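Local atomic coordinates of MOBA relate protein (Mycobacterium sp., PDB entry 2WAW), a protein that is of unknown function but carries a MobA-like nucleotidyltransferase domain of the GT-A type, and so probably handles a nucleotide substrate. Residues D30-G35 with E62-D67; V72-A77 with L85-T90; A115-G120 with T125-E130; W159-I162 with R166-V169. One frame throughout, in Å; residues are numbered along the deposited sequence.

Contact 1: D30-G35 with E62-D67; sequences DTTLLG and EKVELD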
loop_
_atom_site.group_PDB
_atom_site.type_symbol
_atom_site.label_atom_id
_atom_site.label_comp_id
_atom_site.label_asym_id
_atom_site.label_seq_id
_atom_site.Cartn_x
_atom_site.Cartn_y
_atom_site.Cartn_z
ATOM N N ASP A 30 -18.239 2.849 9.062
ATOM C CA ASP A 30 -18.688 4.198 8.699
ATOM C C ASP A 30 -17.968 4.733 7.469
ATOM O O ASP A 30 -18.200 5.873 7.046
ATOM C CB ASP A 30 -18.498 5.169 9.878
ATOM C CG ASP A 30 -17.039 5.277 10.335
ATOM O OD1 ASP A 30 -16.216 4.399 9.985
ATOM O OD2 ASP A 30 -16.718 6.243 11.065
ATOM N N THR A 31 -17.084 3.918 6.899
ATOM C CA THR A 31 -16.294 4.368 5.761
ATOM C C THR A 31 -16.259 3.283 4.667
ATOM O O THR A 31 -17.069 2.357 4.704
ATOM C CB THR A 31 -14.877 4.854 6.205
ATOM O OG1 THR A 31 -14.220 5.474 5.093
ATOM C CG2 THR A 31 -14.030 3.712 6.770
ATOM N N THR A 32 -15.375 3.428 3.684
ATOM C CA THR A 32 -15.183 2.412 2.646
ATOM C C THR A 32 -13.857 1.713 2.920
ATOM O O THR A 32 -13.057 2.161 3.764
ATOM C CB THR A 32 -15.084 3.026 1.243
ATOM O OG1 THR A 32 -14.043 4.013 1.261
ATOM C CG2 THR A 32 -16.403 3.695 0.817
ATOM N N LEU A 33 -13.583 0.645 2.209
ATOM C CA LEU A 33 -12.350 -0.058 2.411
ATOM C C LEU A 33 -11.148 0.829 2.103
ATOM O O LEU A 33 -10.294 0.962 2.882
ATOM C CB LEU A 33 -12.329 -1.290 1.512
ATOM C CG LEU A 33 -11.109 -2.218 1.456
ATOM C CD1 LEU A 33 -10.750 -2.743 2.810
ATOM C CD2 LEU A 33 -11.325 -3.322 0.483
ATOM N N LEU A 34 -11.171 1.495 0.973
ATOM C CA LEU A 34 -10.097 2.407 0.695
ATOM C C LEU A 34 -10.024 3.592 1.671
ATOM O O LEU A 34 -8.983 4.014 2.015
ATOM C CB LEU A 34 -10.129 2.916 -0.729
ATOM C CG LEU A 34 -9.012 3.880 -1.097
ATOM C CD1 LEU A 34 -7.654 3.258 -0.979
ATOM C CD2 LEU A 34 -9.188 4.383 -2.500
ATOM N N GLY A 35 -11.179 4.106 2.058
ATOM C CA GLY A 35 -11.261 5.201 3.029
ATOM C C GLY A 35 -10.624 4.823 4.355
ATOM O O GLY A 35 -9.926 5.625 4.986
ATOM N N GLU A 62 -15.653 10.116 -6.604
ATOM C CA GLU A 62 -16.942 10.557 -6.095
ATOM C C GLU A 62 -17.184 10.202 -4.634
ATOM O O GLU A 62 -17.897 10.880 -3.997
ATOM C CB GLU A 62 -18.103 10.089 -6.982
ATOM C CG GLU A 62 -18.027 10.560 -8.426
ATOM C CD GLU A 62 -18.990 9.887 -9.433
ATOM O OE1 GLU A 62 -19.655 8.869 -9.155
ATOM O OE2 GLU A 62 -19.067 10.404 -10.549
ATOM N N LYS A 63 -16.595 9.123 -4.141
ATOM C CA LYS A 63 -17.004 8.514 -2.861
ATOM C C LYS A 63 -15.941 8.383 -1.764
ATOM O O LYS A 63 -16.265 7.996 -0.638
ATOM C CB LYS A 63 -17.623 7.134 -3.105
ATOM C CG LYS A 63 -18.954 7.165 -3.838
ATOM C CD LYS A 63 -19.401 5.763 -4.199
ATOM C CE LYS A 63 -20.720 5.781 -4.952
ATOM N NZ LYS A 63 -21.265 4.405 -5.120
ATOM N N VAL A 64 -14.682 8.658 -2.078
ATOM C CA VAL A 64 -13.631 8.565 -1.073
ATOM C C VAL A 64 -12.983 9.930 -0.904
ATOM O O VAL A 64 -12.813 10.668 -1.879
ATOM C CB VAL A 64 -12.583 7.500 -1.453
ATOM C CG1 VAL A 64 -11.470 7.417 -0.399
ATOM C CG2 VAL A 64 -13.258 6.143 -1.663
ATOM N N GLU A 65 -12.607 10.275 0.302
ATOM C CA GLU A 65 -11.965 11.553 0.494
ATOM C C GLU A 65 -10.486 11.495 0.170
ATOM O O GLU A 65 -9.714 10.902 0.842
ATOM C CB GLU A 65 -12.152 12.023 1.911
ATOM C CG GLU A 65 -11.401 13.298 2.196
ATOM C CD GLU A 65 -11.937 14.473 1.420
ATOM O OE1 GLU A 65 -12.931 15.005 1.886
ATOM O OE2 GLU A 65 -11.407 14.862 0.402
ATOM N N LEU A 66 -10.145 12.145 -0.908
ATOM C CA LEU A 66 -8.801 12.219 -1.412
ATOM C C LEU A 66 -8.111 13.596 -1.359
ATOM O O LEU A 66 -7.080 13.757 -1.899
ATOM C CB LEU A 66 -8.753 11.648 -2.811
ATOM C CG LEU A 66 -9.385 10.280 -3.015
ATOM C CD1 LEU A 66 -9.596 10.017 -4.398
ATOM C CD2 LEU A 66 -8.635 9.232 -2.449
ATOM N N ASP A 67 -8.722 14.566 -0.695
ATOM C CA ASP A 67 -8.128 15.884 -0.616
ATOM C C ASP A 67 -6.761 15.854 0.022
ATOM O O ASP A 67 -6.553 15.200 0.981
ATOM C CB ASP A 67 -9.018 16.843 0.182
HETATM O O HOH W 1 -14.866 6.629 1.805
#
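Val64 packs against Thr32, Leu34 and Gly35 where the start of helix 33-42 meets the residue that follows helix 57-63, two helices of the MobA-like GT-A fold. Its side chain carries most of the contact. From CB, which points toward 30-35, the two methyls diverge. Val64 CG1 stands anti to the backbone N (chi1 179°), a torsion that carries this methyl to the first turn of helix 33-42, 4.1 Å from Gly35 CA and 4.3 Å from Leu34 CD2. Val64 CG2 turns instead to the cap of that helix, where it lies 3.7 Å from Thr32 OG1; the two side chains meet at a slant. Val64 also touches Leu25 and, further along helix 33-42, Leu38.

Thr32 is the N-cap. With chi1 at 55°, its OG1 sits between the backbone N and the carbonyl carbon, and from there Thr32 OG1 accepts a hydrogen bond from Gly35 N over 3.0 Å, with an N-H...O angle of 148°. No direct hydrogen bond crosses between the segments, but the same hydroxyl is linked to 62-67 through a water. This water, 2.8 Å from Thr32 OG1, donates to Lys63 O, 3.1 Å away.

Contact 2: V72-A77 with L85-T90; sequences VLVDDA and LKSALT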
loop_
_atom_site.group_PDB
_atom_site.type_symbol
_atom_site.label_atom_id
_atom_site.label_comp_id
_atom_site.label_asym_id
_atom_site.label_seq_id
_atom_site.Cartn_x
_atom_site.Cartn_y
_atom_site.Cartn_z
ATOM N N VAL A 72 -2.914 9.334 -8.668
ATOM C CA VAL A 72 -2.235 8.893 -9.890
ATOM C C VAL A 72 -3.196 7.920 -10.596
ATOM O O VAL A 72 -3.534 6.881 -10.052
ATOM C CB VAL A 72 -0.878 8.255 -9.558
ATOM C CG1 VAL A 72 -0.256 7.629 -10.797
ATOM C CG2 VAL A 72 0.077 9.320 -8.944
ATOM N N LEU A 73 -3.677 8.292 -11.781
ATOM C CA LEU A 73 -4.716 7.494 -12.456
ATOM C C LEU A 73 -4.082 6.693 -13.575
ATOM O O LEU A 73 -3.325 7.240 -14.375
ATOM C CB LEU A 73 -5.818 8.399 -13.036
ATOM C CG LEU A 73 -6.497 9.431 -12.134
ATOM C CD1 LEU A 73 -7.573 10.198 -12.894
ATOM C CD2 LEU A 73 -7.091 8.769 -10.916
ATOM N N VAL A 74 -4.384 5.400 -13.632
ATOM C CA VAL A 74 -3.821 4.522 -14.661
ATOM C C VAL A 74 -4.925 3.713 -15.354
ATOM O O VAL A 74 -6.067 3.647 -14.877
ATOM C CB VAL A 74 -2.722 3.577 -14.104
ATOM C CG1 VAL A 74 -1.579 4.378 -13.462
ATOM C CG2 VAL A 74 -3.305 2.589 -13.085
ATOM N N ASP A 75 -4.583 3.139 -16.502
ATOM C CA ASP A 75 -5.474 2.220 -17.201
ATOM C C ASP A 75 -5.491 0.869 -16.491
ATOM O O ASP A 75 -4.527 0.504 -15.804
ATOM C CB ASP A 75 -4.983 2.007 -18.633
ATOM C CG ASP A 75 -5.068 3.263 -19.470
ATOM O OD1 ASP A 75 -4.189 3.452 -20.332
ATOM O OD2 ASP A 75 -6.013 4.054 -19.262
ATOM N N ASP A 76 -6.574 0.121 -16.675
ATOM C CA ASP A 76 -6.586 -1.290 -16.293
ATOM C C ASP A 76 -5.505 -2.061 -17.053
ATOM O O ASP A 76 -5.281 -1.810 -18.249
ATOM C CB ASP A 76 -7.937 -1.916 -16.619
ATOM C CG ASP A 76 -8.122 -3.259 -15.946
ATOM O OD1 ASP A 76 -8.159 -3.282 -14.697
ATOM O OD2 ASP A 76 -8.223 -4.285 -16.659
ATOM N N ALA A 77 -4.863 -3.014 -16.377
ATOM C CA ALA A 77 -3.728 -3.759 -16.962
ATOM C C ALA A 77 -4.007 -5.251 -17.197
ATOM O O ALA A 77 -3.123 -6.004 -17.630
ATOM C CB ALA A 77 -2.490 -3.587 -16.116
ATOM N N LEU A 85 2.373 1.328 -10.043
ATOM C CA LEU A 85 3.603 1.726 -9.346
ATOM C C LEU A 85 4.587 2.486 -10.257
ATOM O O LEU A 85 5.191 3.486 -9.833
ATOM C CB LEU A 85 4.259 0.512 -8.703
ATOM C CG LEU A 85 5.501 0.766 -7.845
ATOM C CD1 LEU A 85 5.253 1.860 -6.790
ATOM C CD2 LEU A 85 5.890 -0.548 -7.211
ATOM N N LYS A 86 4.735 2.033 -11.508
ATOM C CA LYS A 86 5.542 2.753 -12.508
ATOM C C LYS A 86 5.170 4.231 -12.605
ATOM O O LYS A 86 6.038 5.108 -12.568
ATOM C CB LYS A 86 5.385 2.123 -13.899
ATOM C CG LYS A 86 5.985 0.745 -14.067
ATOM C CD LYS A 86 5.495 0.132 -15.379
ATOM C CE LYS A 86 6.184 -1.189 -15.696
ATOM N NZ LYS A 86 7.511 -0.995 -16.339
ATOM N N SER A 87 3.875 4.502 -12.737
ATOM C CA SER A 87 3.395 5.877 -12.805
ATOM C C SER A 87 3.597 6.617 -11.480
ATOM O O SER A 87 4.034 7.755 -11.472
ATOM C CB SER A 87 1.924 5.902 -13.233
ATOM O OG SER A 87 1.761 5.294 -14.515
ATOM N N ALA A 88 3.304 5.954 -10.362
ATOM C CA ALA A 88 3.418 6.593 -9.052
ATOM C C ALA A 88 4.818 7.124 -8.797
ATOM O O ALA A 88 4.974 8.210 -8.229
ATOM C CB ALA A 88 3.005 5.633 -7.939
ATOM N N LEU A 89 5.834 6.365 -9.225
ATOM C CA LEU A 89 7.232 6.738 -8.965
ATOM C C LEU A 89 7.578 8.106 -9.563
ATOM O O LEU A 89 8.359 8.896 -8.986
ATOM C CB LEU A 89 8.195 5.631 -9.453
ATOM C CG LEU A 89 8.172 4.322 -8.628
ATOM C CD1 LEU A 89 8.889 3.190 -9.356
ATOM C CD2 LEU A 89 8.755 4.500 -7.231
ATOM N N THR A 90 6.980 8.401 -10.710
ATOM C CA THR A 90 7.257 9.661 -11.406
ATOM C C THR A 90 6.798 10.896 -10.597
ATOM O O THR A 90 7.300 12.015 -10.795
ATOM C CB THR A 90 6.667 9.648 -12.833
ATOM O OG1 THR A 90 5.240 9.743 -12.783
ATOM C CG2 THR A 90 7.060 8.371 -13.550
#
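This is a partly buried strand-to-helix contact at one margin of the main sheet: Val72 and Val74, on and just beyond strand 70-73, lie against Ser87 and Ala88 of helix 84-90. It is made by van der Waals touch, with no hydrogen bond crossing between the segments. Val72 and Val74 both direct CB toward the helix, as alternate residues of an extended chain do, while Leu73 between them turns away. Val72 CG1, anti to the backbone N (chi1 172°), reaches Ser87 CB at 3.7 Å and lies 4.0 Å from the backbone N of Ala88.

Strand 70-73 is the outermost parallel strand at this end of the mixed sheet of the GT-A fold, paired with strand 48-53, and helix 84-90 packs across that pair: Ala88 also touches Thr52, and Val72 lies on Trp91 as well. Two residues after Val72, Val74 CG1 is 3.6 Å from Ser87 OG and 3.8 Å from Ser87 CB, so Ser87 receives a methyl from each valine. Its chi1 of -60° sets OG beside its own backbone N, on the side of Val74. Within the helix segment, Ser87 O accepts a hydrogen bond from Thr90 OG1 over 2.7 Å, in the carbonyl plane.

Contact 3: A115-G120 with T125-E130; sequences ASLIAG and TIAVCE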
loop_
_atom_site.group_PDB
_atom_site.type_symbol
_atom_site.label_atom_id
_atom_site.label_comp_id
_atom_site.label_asym_id
_atom_site.label_seq_id
_atom_site.Cartn_x
_atom_site.Cartn_y
_atom_site.Cartn_z
ATOM N N ALA A 115 5.967 3.607 11.156
ATOM C CA ALA A 115 7.053 4.379 11.774
ATOM C C ALA A 115 8.283 3.492 12.050
ATOM O O ALA A 115 9.415 3.862 11.721
ATOM C CB ALA A 115 6.580 5.080 13.049
ATOM N N SER A 116 8.068 2.310 12.640
ATOM C CA SER A 116 9.158 1.369 12.872
ATOM C C SER A 116 9.829 0.891 11.587
ATOM O O SER A 116 11.052 0.743 11.538
ATOM C CB SER A 116 8.667 0.186 13.707
ATOM O OG SER A 116 8.167 0.682 14.928
ATOM N N LEU A 117 9.020 0.646 10.561
ATOM C CA LEU A 117 9.535 0.266 9.248
ATOM C C LEU A 117 10.462 1.327 8.683
ATOM O O LEU A 117 11.555 1.016 8.191
ATOM C CB LEU A 117 8.374 -0.017 8.279
ATOM C CG LEU A 117 8.769 -0.258 6.816
ATOM C CD1 LEU A 117 9.498 -1.625 6.675
ATOM C CD2 LEU A 117 7.525 -0.171 5.963
ATOM N N ILE A 118 10.026 2.591 8.744
ATOM C CA ILE A 118 10.830 3.689 8.200
ATOM C C ILE A 118 12.154 3.790 8.956
ATOM O O ILE A 118 13.202 3.991 8.348
ATOM C CB ILE A 118 10.055 5.008 8.289
ATOM C CG1 ILE A 118 8.945 5.038 7.225
ATOM C CG2 ILE A 118 10.973 6.190 8.089
ATOM C CD1 ILE A 118 7.880 6.135 7.444
ATOM N N ALA A 119 12.095 3.613 10.269
ATOM C CA ALA A 119 13.286 3.782 11.090
ATOM C C ALA A 119 14.309 2.706 10.710
ATOM O O ALA A 119 15.507 3.002 10.546
ATOM C CB ALA A 119 12.924 3.691 12.562
ATOM N N GLY A 120 13.827 1.467 10.549
ATOM C CA GLY A 120 14.686 0.353 10.114
ATOM C C GLY A 120 15.148 0.508 8.674
ATOM O O GLY A 120 16.218 0.030 8.294
ATOM N N THR A 125 18.421 -0.978 1.874
ATOM C CA THR A 125 17.953 -0.856 0.493
ATOM C C THR A 125 16.457 -1.152 0.380
ATOM O O THR A 125 15.719 -0.385 -0.235
ATOM C CB THR A 125 18.777 -1.748 -0.473
ATOM O OG1 THR A 125 20.154 -1.351 -0.423
ATOM C CG2 THR A 125 18.280 -1.613 -1.897
ATOM N N ILE A 126 16.026 -2.261 0.985
ATOM C CA ILE A 126 14.612 -2.624 1.117
ATOM C C ILE A 126 14.368 -3.027 2.565
ATOM O O ILE A 126 15.252 -3.584 3.210
ATOM C CB ILE A 126 14.248 -3.824 0.202
ATOM C CG1 ILE A 126 14.428 -3.443 -1.276
ATOM C CG2 ILE A 126 12.835 -4.332 0.486
ATOM C CD1 ILE A 126 14.358 -4.616 -2.250
ATOM N N ALA A 127 13.194 -2.710 3.092
ATOM C CA ALA A 127 12.806 -3.313 4.380
ATOM C C ALA A 127 11.379 -3.809 4.312
ATOM O O ALA A 127 10.572 -3.308 3.518
ATOM C CB ALA A 127 12.978 -2.322 5.492
ATOM N N VAL A 128 11.070 -4.803 5.139
ATOM C CA VAL A 128 9.731 -5.403 5.146
ATOM C C VAL A 128 9.272 -5.631 6.575
ATOM O O VAL A 128 10.100 -5.732 7.481
ATOM C CB VAL A 128 9.691 -6.739 4.354
ATOM C CG1 VAL A 128 10.143 -6.524 2.910
ATOM C CG2 VAL A 128 10.527 -7.828 5.053
ATOM N N CYS A 129 7.961 -5.684 6.784
ATOM C CA CYS A 129 7.452 -6.059 8.098
ATOM C C CYS A 129 7.414 -7.570 8.243
ATOM O O CYS A 129 6.952 -8.290 7.350
ATOM C CB CYS A 129 6.073 -5.466 8.325
ATOM S SG CYS A 129 6.135 -3.647 8.526
ATOM N N GLU A 130 7.912 -8.045 9.371
ATOM C CA GLU A 130 7.875 -9.451 9.691
ATOM C C GLU A 130 6.887 -9.658 10.818
ATOM O O GLU A 130 7.153 -9.312 11.971
ATOM C CB GLU A 130 9.261 -9.967 10.076
ATOM C CG GLU A 130 9.261 -11.456 10.356
ATOM C CD GLU A 130 10.654 -12.008 10.540
ATOM O OE1 GLU A 130 11.444 -11.411 11.301
ATOM O OE2 GLU A 130 10.949 -13.048 9.930
#
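Leu117 of helix 111-121 reaches onto strand 126-131, where it meets Ala127, Val128 and Cys129. The axes of the segments 115-120 (helix) and 126-130 (strand) pass 8.3 Å apart at 146°, so the helix runs roughly antiparallel to the strand, in the alpha/beta layering of the GT-A fold.

Contacts between apolar side chains come first. Leu117 CD1 lies 3.7 Å from Ala127 CB, and Leu117 CB lies 4.3 Å from Cys129 SG. Ala127 points its CB at the helix; Cys129 does not point straight at it, but its SG still comes within touch of Leu117. Val128 between them directs its CB away.

The second kind is methyl against backbone. Leu117 CG stands anti to the backbone N (chi1 173°), which extends the branch toward the strand and brings Leu117 CD1 to 3.7 Å from Ala127 C and 3.9 Å from Val128 N. One methyl therefore rests on the peptide link between these residues as well as on the alanine. Pro138 of strand 134-142 adjoins both Leu117 and Cys129.

All four touching residues are buried, without hydrogen bonds between the segments. The chemistry implies that apolar burial holds the helix here, leaving the strand's backbone to pair within the sheet: Ala127 with Trp140, Val128 with Arg170.

Contact 4: W159-I162 with R166-V169; sequences WRLI and RHGV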
loop_
_atom_site.group_PDB
_atom_site.type_symbol
_atom_site.label_atom_id
_atom_site.label_comp_id
_atom_site.label_asym_id
_atom_site.label_seq_id
_atom_site.Cartn_x
_atom_site.Cartn_y
_atom_site.Cartn_z
ATOM N N TRP A 159 7.691 -8.672 -4.309
ATOM C CA TRP A 159 8.243 -9.842 -3.641
ATOM C C TRP A 159 9.395 -10.461 -4.442
ATOM O O TRP A 159 10.289 -11.070 -3.860
ATOM C CB TRP A 159 7.154 -10.869 -3.280
ATOM C CG TRP A 159 6.514 -11.573 -4.442
ATOM C CD1 TRP A 159 5.426 -11.152 -5.160
ATOM C CD2 TRP A 159 6.902 -12.835 -5.007
ATOM N NE1 TRP A 159 5.125 -12.067 -6.142
ATOM C CE2 TRP A 159 6.012 -13.108 -6.071
ATOM C CE3 TRP A 159 7.917 -13.760 -4.721
ATOM C CZ2 TRP A 159 6.108 -14.267 -6.853
ATOM C CZ3 TRP A 159 8.009 -14.912 -5.500
ATOM C CH2 TRP A 159 7.108 -15.153 -6.554
ATOM N N ARG A 160 9.404 -10.268 -5.763
ATOM C CA ARG A 160 10.490 -10.805 -6.597
ATOM C C ARG A 160 11.822 -10.084 -6.399
ATOM O O ARG A 160 12.883 -10.702 -6.438
ATOM C CB ARG A 160 10.101 -10.844 -8.076
ATOM C CG ARG A 160 9.105 -11.945 -8.365
ATOM C CD ARG A 160 9.234 -12.500 -9.779
ATOM N NE ARG A 160 8.286 -13.594 -10.007
ATOM C CZ ARG A 160 6.962 -13.446 -10.027
ATOM N NH1 ARG A 160 6.420 -12.250 -9.818
ATOM N NH2 ARG A 160 6.175 -14.497 -10.236
ATOM N N LEU A 161 11.759 -8.776 -6.186
ATOM C CA LEU A 161 12.932 -7.998 -5.829
ATOM C C LEU A 161 13.405 -8.408 -4.433
ATOM O O LEU A 161 14.594 -8.639 -4.219
ATOM C CB LEU A 161 12.586 -6.513 -5.862
ATOM C CG LEU A 161 13.641 -5.453 -6.171
ATOM C CD1 LEU A 161 14.538 -5.830 -7.345
ATOM C CD2 LEU A 161 12.916 -4.147 -6.467
ATOM N N ILE A 162 12.454 -8.506 -3.500
ATOM C CA ILE A 162 12.710 -8.911 -2.106
ATOM C C ILE A 162 13.383 -10.280 -2.040
ATOM O O ILE A 162 14.324 -10.484 -1.269
ATOM C CB ILE A 162 11.397 -8.906 -1.253
ATOM C CG1 ILE A 162 10.948 -7.473 -0.948
ATOM C CG2 ILE A 162 11.567 -9.689 0.066
ATOM C CD1 ILE A 162 9.463 -7.332 -0.631
ATOM N N ARG A 166 19.556 -9.834 -4.562
ATOM C CA ARG A 166 20.453 -8.801 -5.103
ATOM C C ARG A 166 20.601 -7.616 -4.150
ATOM O O ARG A 166 21.601 -6.895 -4.207
ATOM C CB ARG A 166 19.953 -8.262 -6.450
ATOM C CG ARG A 166 19.563 -9.297 -7.490
ATOM C CD ARG A 166 18.892 -8.584 -8.658
ATOM N NE ARG A 166 17.605 -9.180 -9.017
ATOM C CZ ARG A 166 16.603 -8.517 -9.592
ATOM N NH1 ARG A 166 16.725 -7.224 -9.874
ATOM N NH2 ARG A 166 15.470 -9.148 -9.881
ATOM N N HIS A 167 19.593 -7.401 -3.299
ATOM C CA HIS A 167 19.561 -6.228 -2.427
ATOM C C HIS A 167 19.389 -6.635 -0.979
ATOM O O HIS A 167 18.765 -7.663 -0.694
ATOM C CB HIS A 167 18.408 -5.303 -2.819
ATOM C CG HIS A 167 18.446 -4.861 -4.253
ATOM N ND1 HIS A 167 17.529 -5.292 -5.187
ATOM C CD2 HIS A 167 19.282 -4.019 -4.908
ATOM C CE1 HIS A 167 17.797 -4.736 -6.357
ATOM N NE2 HIS A 167 18.855 -3.959 -6.215
ATOM N N GLY A 168 19.939 -5.830 -0.073
ATOM C CA GLY A 168 19.727 -6.035 1.358
ATOM C C GLY A 168 18.256 -5.853 1.667
ATOM O O GLY A 168 17.613 -4.920 1.168
ATOM N N VAL A 169 17.721 -6.771 2.463
ATOM C CA VAL A 169 16.324 -6.734 2.863
ATOM C C VAL A 169 16.249 -6.840 4.368
ATOM O O VAL A 169 16.532 -7.906 4.955
ATOM C CB VAL A 169 15.508 -7.868 2.200
ATOM C CG1 VAL A 169 14.061 -7.881 2.724
ATOM C CG2 VAL A 169 15.531 -7.733 0.680
HETATM O O HOH W 2 16.964 -8.973 -2.551
#
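The turn that carries the chain from helix 158-163 into edge strand 169-173 folds back on the helix, placing Arg166 and His167 against Leu161, and Val169 against Ile162. Leu161 CD1 meets both Arg166 and His167. Leu161 CD1 sits over one face of the Arg166 guanidinium, 3.6 Å from Arg166 NH1, the two side chains crossing at about a right angle. Leu161 CD1 also meets the His167 ring at its edge, near the ring plane, 3.6 Å from His167 CE1. Arg166 CB lies 4.0 Å above one face of that imidazole, offset toward the rim.

In this helix-to-strand connection of the GT-A fold, strand 169-173 is the last strand at its end of the main sheet, and strand 126-131 beside it supplies Ile126, which touches Leu161, Ile162 and His167. The Ile162-Val169 pair is the second meeting point. Val169 CG1, anti to its N (chi1 175°), lies 4.1 Å from Ile162 CG2, whereas Val169 CG2 packs 3.6 Å from Ile162 O. A water links helix and turn: it lies 2.9 Å from Leu161 O, to which it can donate, although it has more acceptors in reach than protons, and it accepts from His167 N over 3.2 Å. Ser164 OG binds both Leu161 O and the backbone N of Arg166.

Contact 3 is the buried member of the set, contact 4 the surface one, and contacts 1 and 2 are partly buried. Contacts 2 and 3 each set a helix on the same mixed sheet, with centres 24 Å apart, whereas contact 1 joins helix ends at a cap. Contacts 3 and 4 adjoin: Ile126 N lies 3.1 Å from Gly168 O, probably a hydrogen bond, and Val128 CG1 packs 3.7 Å from Ile162 CD1, so strand 126-131 separates helix 111-121 from helix 158-163. Contact 3 is a van der Waals contact of apolar side chains and backbone; contact 2 brings in one serine. Contacts 1 and 4 each include a water linking their segments.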